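Local coordinates for amino acid adenylation domain-containing protein (Bacillus stratosphericus LAMA 585, PDB 6ULY) that selects a keto acid and probably activates it as an acyl adenylate, serving as an adenylation domain in nonribosomal depsipeptide synthesis, at residues Q16-V21 with S195-V200; T58-L63 with F85-L90; K419-N424 with Q429-A434; N40-S45 with S77-V82. All blocks are in the same frame, centred on the assembly; numbering follows the deposited sequence.

Contact 1: residues Q16-V21 with S195-V200; sequences QTLQDV and SVLANV
Leu197, on helix 193-207, fits against the first turn of helix 18-26, at a helix-to-helix junction buried in the adenylate-forming domain. It accounts for every close approach between 16-21 and 195-200, and its two methyl branches divide the work. The stem places CG anti to the carbonyl carbon (chi1 -77°), and with chi2 at 173° CD1 continues the extended chain and reaches the backbone ahead of the helix. There CD1 lies 3.1 Å from Gln16 O, a close approach of methyl to carbonyl oxygen, and 3.7 Å from Thr17 N. CD2 meets side chains instead: it is 3.7 Å from Val21 CG2 and 3.9 Å from Leu18 CD2. Both partners run past Leu197 in the opposite direction, so these are flank contacts from Leu18 and Val21, about one turn apart. Thr17 stands at the N-cap position, and the turn it opens closes with a weak bond of 3.3 Å from Val21 N to Thr17 O. No hydrogen bond joins the two segments, but His193 ND1, in the first turn of the helix that carries Leu197, takes up Leu18 N. Gln16 has its CB pointing away from Leu197, while NE2 is bonded to Gly14 O and Val11 O. Around this junction, helix 224-237 packs on Val21 through Val235 and Tyr236, and on Val196 through Leu232. Val174 of strand 173-178 touches both Leu18 and Val196, while helix 78-91 meets Leu18 through Phe85, Trp86 and Val89.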
# COMPACT_ATOMS: atom_id res chain seq x y z
N GLN A 16 -14.75 -33.41 -6.75
CA GLN A 16 -13.38 -32.92 -6.82
C GLN A 16 -13.23 -31.66 -7.65
O GLN A 16 -12.24 -30.93 -7.47
CB GLN A 16 -12.46 -34.01 -7.39
CG GLN A 16 -12.47 -35.30 -6.58
CD GLN A 16 -11.90 -35.11 -5.20
OE1 GLN A 16 -10.74 -34.71 -5.04
NE2 GLN A 16 -12.71 -35.37 -4.18
N THR A 17 -14.16 -31.40 -8.57
CA THR A 17 -14.25 -30.16 -9.31
C THR A 17 -15.64 -29.57 -9.12
O THR A 17 -16.57 -30.25 -8.68
CB THR A 17 -13.98 -30.37 -10.81
OG1 THR A 17 -14.14 -29.13 -11.50
CG2 THR A 17 -14.94 -31.40 -11.41
N LEU A 18 -15.78 -28.28 -9.45
CA LEU A 18 -17.08 -27.64 -9.30
C LEU A 18 -18.09 -28.16 -10.31
O LEU A 18 -19.30 -28.08 -10.05
CB LEU A 18 -16.95 -26.12 -9.43
CG LEU A 18 -16.26 -25.37 -8.28
CD1 LEU A 18 -16.50 -23.87 -8.42
CD2 LEU A 18 -16.72 -25.83 -6.90
N GLN A 19 -17.64 -28.68 -11.45
CA GLN A 19 -18.56 -29.33 -12.38
C GLN A 19 -19.27 -30.50 -11.71
O GLN A 19 -20.49 -30.67 -11.88
CB GLN A 19 -17.80 -29.80 -13.62
CG GLN A 19 -17.34 -28.68 -14.53
CD GLN A 19 -16.52 -29.18 -15.70
OE1 GLN A 19 -16.59 -30.35 -16.07
NE2 GLN A 19 -15.72 -28.30 -16.28
N ASP A 20 -18.54 -31.31 -10.95
CA ASP A 20 -19.16 -32.42 -10.24
C ASP A 20 -20.12 -31.93 -9.16
O ASP A 20 -21.12 -32.60 -8.87
CB ASP A 20 -18.08 -33.32 -9.62
CG ASP A 20 -17.07 -33.82 -10.64
OD1 ASP A 20 -17.41 -33.89 -11.85
OD2 ASP A 20 -15.93 -34.14 -10.24
N VAL A 21 -19.84 -30.77 -8.57
CA VAL A 21 -20.76 -30.20 -7.59
C VAL A 21 -22.09 -29.88 -8.25
O VAL A 21 -23.17 -30.23 -7.74
CB VAL A 21 -20.14 -28.94 -6.93
CG1 VAL A 21 -21.17 -28.22 -6.08
CG2 VAL A 21 -18.92 -29.32 -6.09
N SER A 195 -8.63 -25.83 -3.62
CA SER A 195 -8.59 -24.95 -2.45
C SER A 195 -10.00 -24.53 -2.03
O SER A 195 -10.31 -24.51 -0.84
CB SER A 195 -7.72 -23.72 -2.73
OG SER A 195 -8.12 -23.05 -3.91
N VAL A 196 -10.85 -24.21 -3.00
CA VAL A 196 -12.23 -23.83 -2.67
C VAL A 196 -12.96 -25.02 -2.05
O VAL A 196 -13.54 -24.91 -0.97
CB VAL A 196 -12.94 -23.30 -3.92
CG1 VAL A 196 -14.41 -23.06 -3.63
CG2 VAL A 196 -12.27 -22.01 -4.39
N LEU A 197 -12.93 -26.17 -2.73
CA LEU A 197 -13.66 -27.33 -2.22
C LEU A 197 -13.15 -27.77 -0.86
O LEU A 197 -13.93 -28.30 -0.05
CB LEU A 197 -13.57 -28.48 -3.22
CG LEU A 197 -14.46 -28.36 -4.45
CD1 LEU A 197 -14.15 -29.48 -5.43
CD2 LEU A 197 -15.93 -28.40 -4.05
N ALA A 198 -11.86 -27.58 -0.60
CA ALA A 198 -11.32 -27.92 0.72
C ALA A 198 -11.96 -27.07 1.80
O ALA A 198 -12.27 -27.56 2.89
CB ALA A 198 -9.80 -27.76 0.72
N ASN A 199 -12.14 -25.77 1.53
CA ASN A 199 -12.85 -24.92 2.47
C ASN A 199 -14.31 -25.32 2.58
O ASN A 199 -14.87 -25.38 3.68
CB ASN A 199 -12.73 -23.46 2.05
CG ASN A 199 -13.37 -22.51 3.04
OD1 ASN A 199 -14.59 -22.45 3.15
ND2 ASN A 199 -12.55 -21.79 3.78
N VAL A 200 -14.95 -25.61 1.45
CA VAL A 200 -16.35 -26.03 1.47
C VAL A 200 -16.50 -27.28 2.33
O VAL A 200 -17.36 -27.35 3.22
CB VAL A 200 -16.86 -26.26 0.04
CG1 VAL A 200 -18.10 -27.12 0.05
CG2 VAL A 200 -17.13 -24.93 -0.65

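Contact 2: residues T58-L63 with F85-L90; sequences TGLRAL and FWACVL
Leu60 reaches across from the last turn of helix 46-62 to Ala87 and Cys88 on helix 78-91, the helix that connects parallel strands 70-74 and 94-97 in a beta-alpha-beta unit of the adenylation domain. The short segment axes come within 10.3 Å and cross at -63°, so the meeting is local and one leucine can span it. From CB, which is 5.9 Å from Ala87 CB, the side chain leaves with CG anti to the carbonyl carbon. CG is still 5.0 Å from that methyl. At chi2 179° the CD1 branch prolongs the chain and makes the touch: 4.0 Å to Ala87 CB and 4.2 Å to Cys88 SG. CD2 is turned aside from both residues; Leu65 and Met156 are further neighbours of this leucine within the protein. All of this is apolar contact, with no hydrogen bond between the segments. Arg61 sends its long side chain toward the same helix, yet its charge is engaged outside it: NH1 forms a salt bridge with Asp162 OD1 and a hydrogen bond with Ala164 O. Toward helix 78-91 the guanidinium makes only a loose approach: Leu90 O lies 4.4 Å from Arg61 NH2, oblique to the guanidinium plane.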
# COMPACT_ATOMS: atom_id res chain seq x y z
N THR A 58 -22.95 -21.34 -24.45
CA THR A 58 -22.99 -21.24 -25.91
C THR A 58 -22.58 -19.85 -26.37
O THR A 58 -21.80 -19.70 -27.32
CB THR A 58 -24.39 -21.56 -26.43
OG1 THR A 58 -24.71 -22.93 -26.14
CG2 THR A 58 -24.47 -21.32 -27.93
N GLY A 59 -23.09 -18.81 -25.71
CA GLY A 59 -22.76 -17.46 -26.10
C GLY A 59 -21.32 -17.10 -25.82
O GLY A 59 -20.66 -16.44 -26.63
N LEU A 60 -20.79 -17.53 -24.67
CA LEU A 60 -19.40 -17.24 -24.34
C LEU A 60 -18.45 -17.86 -25.36
O LEU A 60 -17.50 -17.21 -25.81
CB LEU A 60 -19.08 -17.73 -22.93
CG LEU A 60 -19.87 -17.07 -21.79
CD1 LEU A 60 -19.47 -17.66 -20.45
CD2 LEU A 60 -19.68 -15.56 -21.80
N ARG A 61 -18.70 -19.11 -25.74
CA ARG A 61 -17.87 -19.74 -26.76
C ARG A 61 -18.06 -19.07 -28.12
O ARG A 61 -17.13 -19.03 -28.93
CB ARG A 61 -18.16 -21.23 -26.84
CG ARG A 61 -17.48 -22.03 -25.74
CD ARG A 61 -17.90 -23.48 -25.71
NE ARG A 61 -17.07 -24.26 -24.79
CZ ARG A 61 -17.41 -25.44 -24.28
NH1 ARG A 61 -18.57 -25.99 -24.59
NH2 ARG A 61 -16.59 -26.05 -23.44
N ALA A 62 -19.26 -18.53 -28.38
CA ALA A 62 -19.47 -17.78 -29.61
C ALA A 62 -18.63 -16.52 -29.65
O ALA A 62 -18.26 -16.04 -30.73
CB ALA A 62 -20.95 -17.44 -29.77
N LEU A 63 -18.32 -15.95 -28.48
CA LEU A 63 -17.47 -14.77 -28.39
C LEU A 63 -15.98 -15.11 -28.39
O LEU A 63 -15.16 -14.20 -28.29
CB LEU A 63 -17.82 -13.97 -27.14
CG LEU A 63 -19.25 -13.43 -27.13
CD1 LEU A 63 -19.63 -12.86 -25.77
CD2 LEU A 63 -19.42 -12.37 -28.21
N PHE A 85 -21.41 -17.50 -13.58
CA PHE A 85 -20.34 -18.19 -12.88
C PHE A 85 -20.26 -19.65 -13.30
O PHE A 85 -19.18 -20.18 -13.54
CB PHE A 85 -20.54 -18.07 -11.38
CG PHE A 85 -19.57 -18.88 -10.57
CD1 PHE A 85 -18.34 -18.35 -10.22
CD2 PHE A 85 -19.89 -20.16 -10.15
CE1 PHE A 85 -17.44 -19.09 -9.47
CE2 PHE A 85 -19.00 -20.90 -9.40
CZ PHE A 85 -17.77 -20.37 -9.06
N TRP A 86 -21.41 -20.31 -13.38
CA TRP A 86 -21.41 -21.74 -13.69
C TRP A 86 -21.18 -22.00 -15.17
O TRP A 86 -20.55 -23.00 -15.52
CB TRP A 86 -22.71 -22.36 -13.20
CG TRP A 86 -22.72 -22.49 -11.72
CD1 TRP A 86 -23.42 -21.73 -10.83
CD2 TRP A 86 -21.99 -23.44 -10.94
NE1 TRP A 86 -23.17 -22.16 -9.55
CE2 TRP A 86 -22.29 -23.21 -9.59
CE3 TRP A 86 -21.10 -24.48 -11.26
CZ2 TRP A 86 -21.75 -23.96 -8.56
CZ3 TRP A 86 -20.56 -25.23 -10.23
CH2 TRP A 86 -20.89 -24.97 -8.90
N ALA A 87 -21.64 -21.10 -16.04
CA ALA A 87 -21.23 -21.19 -17.44
C ALA A 87 -19.71 -21.20 -17.55
O ALA A 87 -19.13 -22.01 -18.29
CB ALA A 87 -21.82 -20.03 -18.23
N CYS A 88 -19.04 -20.32 -16.81
CA CYS A 88 -17.58 -20.28 -16.82
C CYS A 88 -16.99 -21.57 -16.27
O CYS A 88 -16.03 -22.11 -16.83
CB CYS A 88 -17.09 -19.07 -16.02
SG CYS A 88 -17.43 -17.47 -16.79
N VAL A 89 -17.53 -22.06 -15.16
CA VAL A 89 -17.11 -23.36 -14.63
C VAL A 89 -17.22 -24.44 -15.70
O VAL A 89 -16.33 -25.28 -15.85
CB VAL A 89 -17.93 -23.71 -13.38
CG1 VAL A 89 -17.72 -25.17 -13.00
CG2 VAL A 89 -17.56 -22.79 -12.23
N LEU A 90 -18.33 -24.45 -16.45
CA LEU A 90 -18.51 -25.48 -17.47
C LEU A 90 -17.49 -25.32 -18.59
O LEU A 90 -16.95 -26.31 -19.10
CB LEU A 90 -19.93 -25.43 -18.04
CG LEU A 90 -21.06 -25.84 -17.10
CD1 LEU A 90 -22.40 -25.72 -17.81
CD2 LEU A 90 -20.85 -27.26 -16.59

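Contact 3: residues K419-N424 with Q429-A434; sequences KGYYRN and QEVFQA. With SO4 (sulfate ion), chain U.
Gly420 and Phe432, their CA atoms 8.5 Å apart, face each other across a chain reversal: a type II turn from Tyr421 to Asn424 leads into helix 425-431, which Asn424 N-caps through OD1 to Ala427 N. Gly420 has phi 139°, a value natural to glycine, and its bare CA lies 3.8 Å from Phe432 CE2. The same ring atom is 3.7 Å from Lys419 O, which sits at the ring edge near its plane. Val431 CG2, from the neighbouring residue, rests 3.8 Å above one face of that ring, toward its rim. The second meeting is at the edge of Tyr421: Val431 CG1 is 3.9 Å from Tyr421 CE2 and 3.8 Å from Tyr421 OH, the hydroxyl being held by Glu335 OE2. Gln429 NE2 bonds to His116 O of the second subunit and weakly, at 3.4 Å, to O3 of a sulfate, probably from the crystallisation liquor, that His115 and His116 of that subunit also bind. Arg423 forms a salt bridge with Asp425 of that subunit. Within the chain, the short, weakly bonded strand 420-421 lies at the sheet edge beside 188-192, Lys419 and Gly420 making backbone bonds to Glu190, while Phe438 of strand 438-447 packs on Val431 and Phe432.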
# COMPACT_ATOMS: atom_id res chain seq x y z
N LYS A 419 -3.82 -20.12 -4.89
CA LYS A 419 -2.58 -20.30 -5.64
C LYS A 419 -1.64 -19.11 -5.43
O LYS A 419 -0.42 -19.26 -5.49
CB LYS A 419 -2.85 -20.46 -7.13
CG LYS A 419 -3.61 -21.71 -7.53
CD LYS A 419 -3.56 -21.88 -9.04
CE LYS A 419 -4.42 -23.03 -9.51
NZ LYS A 419 -4.33 -23.22 -10.98
N GLY A 420 -2.21 -17.93 -5.19
CA GLY A 420 -1.43 -16.72 -5.02
C GLY A 420 -2.06 -15.54 -5.72
O GLY A 420 -3.04 -15.70 -6.46
N TYR A 421 -1.54 -14.34 -5.47
CA TYR A 421 -1.98 -13.16 -6.19
C TYR A 421 -1.49 -13.23 -7.63
O TYR A 421 -0.33 -13.56 -7.90
CB TYR A 421 -1.45 -11.90 -5.52
CG TYR A 421 -1.83 -11.75 -4.07
CD1 TYR A 421 -3.16 -11.65 -3.68
CD2 TYR A 421 -0.85 -11.70 -3.08
CE1 TYR A 421 -3.50 -11.51 -2.35
CE2 TYR A 421 -1.18 -11.56 -1.75
CZ TYR A 421 -2.51 -11.47 -1.39
OH TYR A 421 -2.84 -11.33 -0.06
N TYR A 422 -2.39 -12.91 -8.56
CA TYR A 422 -2.09 -13.05 -9.97
C TYR A 422 -1.03 -12.03 -10.40
O TYR A 422 -1.15 -10.83 -10.12
CB TYR A 422 -3.37 -12.87 -10.79
CG TYR A 422 -3.24 -13.16 -12.27
CD1 TYR A 422 -2.79 -14.40 -12.73
CD2 TYR A 422 -3.58 -12.21 -13.22
CE1 TYR A 422 -2.68 -14.66 -14.08
CE2 TYR A 422 -3.47 -12.46 -14.57
CZ TYR A 422 -3.02 -13.69 -15.00
OH TYR A 422 -2.92 -13.93 -16.35
N ARG A 423 0.01 -12.52 -11.07
CA ARG A 423 1.03 -11.66 -11.68
C ARG A 423 1.70 -10.77 -10.64
O ARG A 423 1.97 -9.59 -10.88
CB ARG A 423 0.42 -10.83 -12.81
CG ARG A 423 -0.06 -11.66 -14.00
CD ARG A 423 0.62 -11.23 -15.29
NE ARG A 423 -0.11 -10.16 -15.96
CZ ARG A 423 0.44 -9.27 -16.78
NH1 ARG A 423 1.74 -9.30 -17.03
NH2 ARG A 423 -0.32 -8.34 -17.34
N ASN A 424 1.99 -11.33 -9.47
CA ASN A 424 2.67 -10.55 -8.43
C ASN A 424 3.46 -11.50 -7.53
O ASN A 424 3.09 -11.79 -6.39
CB ASN A 424 1.67 -9.72 -7.62
CG ASN A 424 2.36 -8.69 -6.76
OD1 ASN A 424 3.53 -8.85 -6.41
ND2 ASN A 424 1.65 -7.63 -6.42
N GLN A 429 5.37 -13.60 -2.06
CA GLN A 429 6.43 -13.87 -1.10
C GLN A 429 6.09 -13.31 0.28
O GLN A 429 6.34 -13.96 1.30
CB GLN A 429 7.74 -13.29 -1.62
CG GLN A 429 8.94 -13.74 -0.86
CD GLN A 429 10.20 -13.08 -1.37
OE1 GLN A 429 10.89 -13.63 -2.23
NE2 GLN A 429 10.49 -11.89 -0.86
N GLU A 430 5.51 -12.11 0.32
CA GLU A 430 5.19 -11.47 1.59
C GLU A 430 4.22 -12.31 2.42
O GLU A 430 4.31 -12.31 3.66
CB GLU A 430 4.60 -10.08 1.35
CG GLU A 430 5.60 -9.05 0.82
CD GLU A 430 4.93 -7.76 0.38
OE1 GLU A 430 3.68 -7.69 0.42
OE2 GLU A 430 5.64 -6.81 -0.01
N VAL A 431 3.29 -13.02 1.78
CA VAL A 431 2.23 -13.71 2.50
C VAL A 431 2.57 -15.19 2.68
O VAL A 431 2.20 -15.79 3.70
CB VAL A 431 0.87 -13.55 1.80
CG1 VAL A 431 0.51 -12.08 1.67
CG2 VAL A 431 0.86 -14.24 0.43
N PHE A 432 3.24 -15.79 1.71
CA PHE A 432 3.60 -17.20 1.78
C PHE A 432 4.95 -17.33 2.48
O PHE A 432 6.01 -17.17 1.87
CB PHE A 432 3.65 -17.82 0.38
CG PHE A 432 2.30 -17.93 -0.29
CD1 PHE A 432 1.14 -18.06 0.45
CD2 PHE A 432 2.20 -17.90 -1.68
CE1 PHE A 432 -0.10 -18.16 -0.18
CE2 PHE A 432 0.97 -18.00 -2.31
CZ PHE A 432 -0.17 -18.12 -1.56
N GLN A 433 4.91 -17.61 3.79
CA GLN A 433 6.12 -17.79 4.58
C GLN A 433 6.58 -19.25 4.46
O GLN A 433 5.97 -20.07 3.78
CB GLN A 433 5.87 -17.40 6.03
CG GLN A 433 5.20 -16.03 6.22
CD GLN A 433 6.10 -14.86 5.86
OE1 GLN A 433 7.11 -15.02 5.17
NE2 GLN A 433 5.73 -13.67 6.33
N ALA A 434 7.68 -19.57 5.15
CA ALA A 434 8.27 -20.89 5.01
C ALA A 434 7.42 -21.96 5.68
O ALA A 434 6.80 -21.72 6.72
CB ALA A 434 9.68 -20.91 5.62
S SO4 U . 9.07 -11.41 3.25
O1 SO4 U . 9.34 -12.83 3.14
O2 SO4 U . 10.20 -10.75 3.86
O3 SO4 U . 8.83 -10.87 1.94
O4 SO4 U . 7.90 -11.18 4.06

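Contact 4: residues N40-S45 with S77-V82; sequences NELTQS and SNHAMV. With SO4 (sulfate ion), chain D.
Leu42 and Gln44, two residues apart on edge strand 41-45, both approach the imidazole of His79 in the first turn of helix 78-91. The strand and helix segments run nearly parallel, 17° apart, with axes 10.8 Å from each other. Leu42 crosses His79 at about a right angle and brings CD2 to 3.6 Å from His79 ND1, oblique to the ring. Gln44 comes in more slantwise: its amide plane lies 31° from the imidazole, with Gln44 NE2 3.7 Å from His79 CE1. In both strand residues CB already points to the helix, and CG anti to the backbone N extends each chain further that way. Tyr34 of strand 31-35 also meets the imidazole, edge-to-face. The amide cannot turn freely, since Gln44 OE1 is bonded to Tyr34 OH and NE2 to both Asp52 OD2 and Thr83 OG1. The helix begins just before His79, with Ser77 at the N-cap, its OG accepting from Ala80 N at 3.1 Å and 176°. A sulfate, probably from the crystallisation liquor, is bonded there by Asn78 N (3.0 Å to O2), His79 N (2.8 Å to O3) and Arg245 NE. With no hydrogen bond linking strand and helix, the contact rests on van der Waals packing of a leucine methyl and a tethered glutamine amide against the imidazole, while the helix start may attract anions through its N-H groups.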
# COMPACT_ATOMS: atom_id res chain seq x y z
N ASN A 40 -42.87 -11.10 -5.03
CA ASN A 40 -42.42 -11.81 -6.22
C ASN A 40 -41.03 -12.40 -6.02
O ASN A 40 -40.15 -11.77 -5.43
CB ASN A 40 -42.41 -10.87 -7.43
CG ASN A 40 -43.80 -10.41 -7.82
OD1 ASN A 40 -44.67 -10.24 -6.97
ND2 ASN A 40 -44.02 -10.22 -9.12
N GLU A 41 -40.85 -13.62 -6.51
CA GLU A 41 -39.57 -14.31 -6.47
C GLU A 41 -39.35 -15.00 -7.81
O GLU A 41 -40.29 -15.26 -8.56
CB GLU A 41 -39.50 -15.33 -5.32
CG GLU A 41 -40.29 -16.60 -5.59
CD GLU A 41 -40.60 -17.38 -4.32
OE1 GLU A 41 -40.32 -16.85 -3.22
OE2 GLU A 41 -41.13 -18.50 -4.42
N LEU A 42 -38.09 -15.30 -8.10
CA LEU A 42 -37.69 -16.01 -9.31
C LEU A 42 -36.94 -17.26 -8.90
O LEU A 42 -35.90 -17.18 -8.23
CB LEU A 42 -36.83 -15.11 -10.20
CG LEU A 42 -36.58 -15.58 -11.64
CD1 LEU A 42 -36.23 -14.39 -12.52
CD2 LEU A 42 -35.48 -16.62 -11.71
N THR A 43 -37.46 -18.43 -9.29
CA THR A 43 -36.86 -19.70 -8.92
C THR A 43 -35.98 -20.22 -10.06
O THR A 43 -36.21 -19.93 -11.23
CB THR A 43 -37.92 -20.75 -8.59
OG1 THR A 43 -38.75 -20.97 -9.74
CG2 THR A 43 -38.77 -20.30 -7.41
N GLN A 44 -34.97 -21.00 -9.67
CA GLN A 44 -34.05 -21.61 -10.63
C GLN A 44 -33.48 -22.85 -9.96
O GLN A 44 -32.52 -22.76 -9.18
CB GLN A 44 -32.94 -20.64 -11.03
CG GLN A 44 -31.98 -21.18 -12.10
CD GLN A 44 -30.70 -20.36 -12.18
OE1 GLN A 44 -30.17 -19.93 -11.16
NE2 GLN A 44 -30.20 -20.16 -13.40
N SER A 45 -34.08 -24.00 -10.24
CA SER A 45 -33.59 -25.25 -9.67
C SER A 45 -32.14 -25.47 -10.07
O SER A 45 -31.64 -24.91 -11.04
CB SER A 45 -34.44 -26.43 -10.14
OG SER A 45 -34.26 -26.66 -11.53
N SER A 77 -27.41 -8.35 -11.01
CA SER A 77 -28.41 -9.41 -10.84
C SER A 77 -27.74 -10.67 -10.31
O SER A 77 -26.80 -11.18 -10.93
CB SER A 77 -29.12 -9.70 -12.16
OG SER A 77 -29.70 -10.99 -12.12
N ASN A 78 -28.24 -11.17 -9.18
CA ASN A 78 -27.78 -12.46 -8.67
C ASN A 78 -28.04 -13.58 -9.67
O ASN A 78 -27.18 -14.44 -9.89
CB ASN A 78 -28.45 -12.77 -7.34
CG ASN A 78 -27.95 -11.90 -6.21
OD1 ASN A 78 -26.77 -11.55 -6.15
ND2 ASN A 78 -28.85 -11.53 -5.30
N HIS A 79 -29.23 -13.58 -10.28
CA HIS A 79 -29.57 -14.63 -11.24
C HIS A 79 -28.56 -14.69 -12.38
O HIS A 79 -28.04 -15.76 -12.71
CB HIS A 79 -30.98 -14.39 -11.78
CG HIS A 79 -31.37 -15.32 -12.88
ND1 HIS A 79 -31.99 -16.53 -12.65
CD2 HIS A 79 -31.24 -15.22 -14.23
CE1 HIS A 79 -32.22 -17.14 -13.80
NE2 HIS A 79 -31.77 -16.37 -14.77
N ALA A 80 -28.27 -13.54 -12.99
CA ALA A 80 -27.33 -13.52 -14.10
C ALA A 80 -25.92 -13.90 -13.64
O ALA A 80 -25.18 -14.56 -14.38
CB ALA A 80 -27.33 -12.15 -14.77
N MET A 81 -25.52 -13.48 -12.44
CA MET A 81 -24.15 -13.72 -11.99
C MET A 81 -23.94 -15.19 -11.63
O MET A 81 -22.94 -15.80 -12.03
CB MET A 81 -23.82 -12.83 -10.79
CG MET A 81 -22.47 -13.15 -10.15
SD MET A 81 -21.76 -11.75 -9.26
CE MET A 81 -23.15 -11.23 -8.25
N VAL A 82 -24.86 -15.76 -10.85
CA VAL A 82 -24.80 -17.19 -10.54
C VAL A 82 -24.74 -18.00 -11.82
O VAL A 82 -23.94 -18.94 -11.95
CB VAL A 82 -26.01 -17.60 -9.68
CG1 VAL A 82 -26.14 -19.11 -9.62
CG2 VAL A 82 -25.90 -17.02 -8.28
S SO4 D . -31.87 -11.02 -9.34
O1 SO4 D . -31.63 -10.42 -10.63
O2 SO4 D . -31.04 -10.41 -8.33
O3 SO4 D . -31.57 -12.42 -9.41
O4 SO4 D . -33.23 -10.85 -8.97

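Helix 78-91 ties three of the contacts together. Contact 4 uses its first turn and contact 2 its last ones, their centres 17 Å apart, and helix 46-62 of contact 2 directly follows strand 41-45 of contact 4. Contact 1 touches contact 2 directly: Gln19 NE2 is 3.1 Å from Val89 O, a probable hydrogen bond, and Leu18 CB is 3.8 Å from Val89 CG1. Both contacts 2 and 4 fall inside the long loop closed by contact 1. Contact 3 does not touch the others: its nearest atoms are about 5 Å from contact 1, although the centres are 22 Å apart, but the side chain of Tyr421 comes within about 8 Å of the bound keto acyl adenylate.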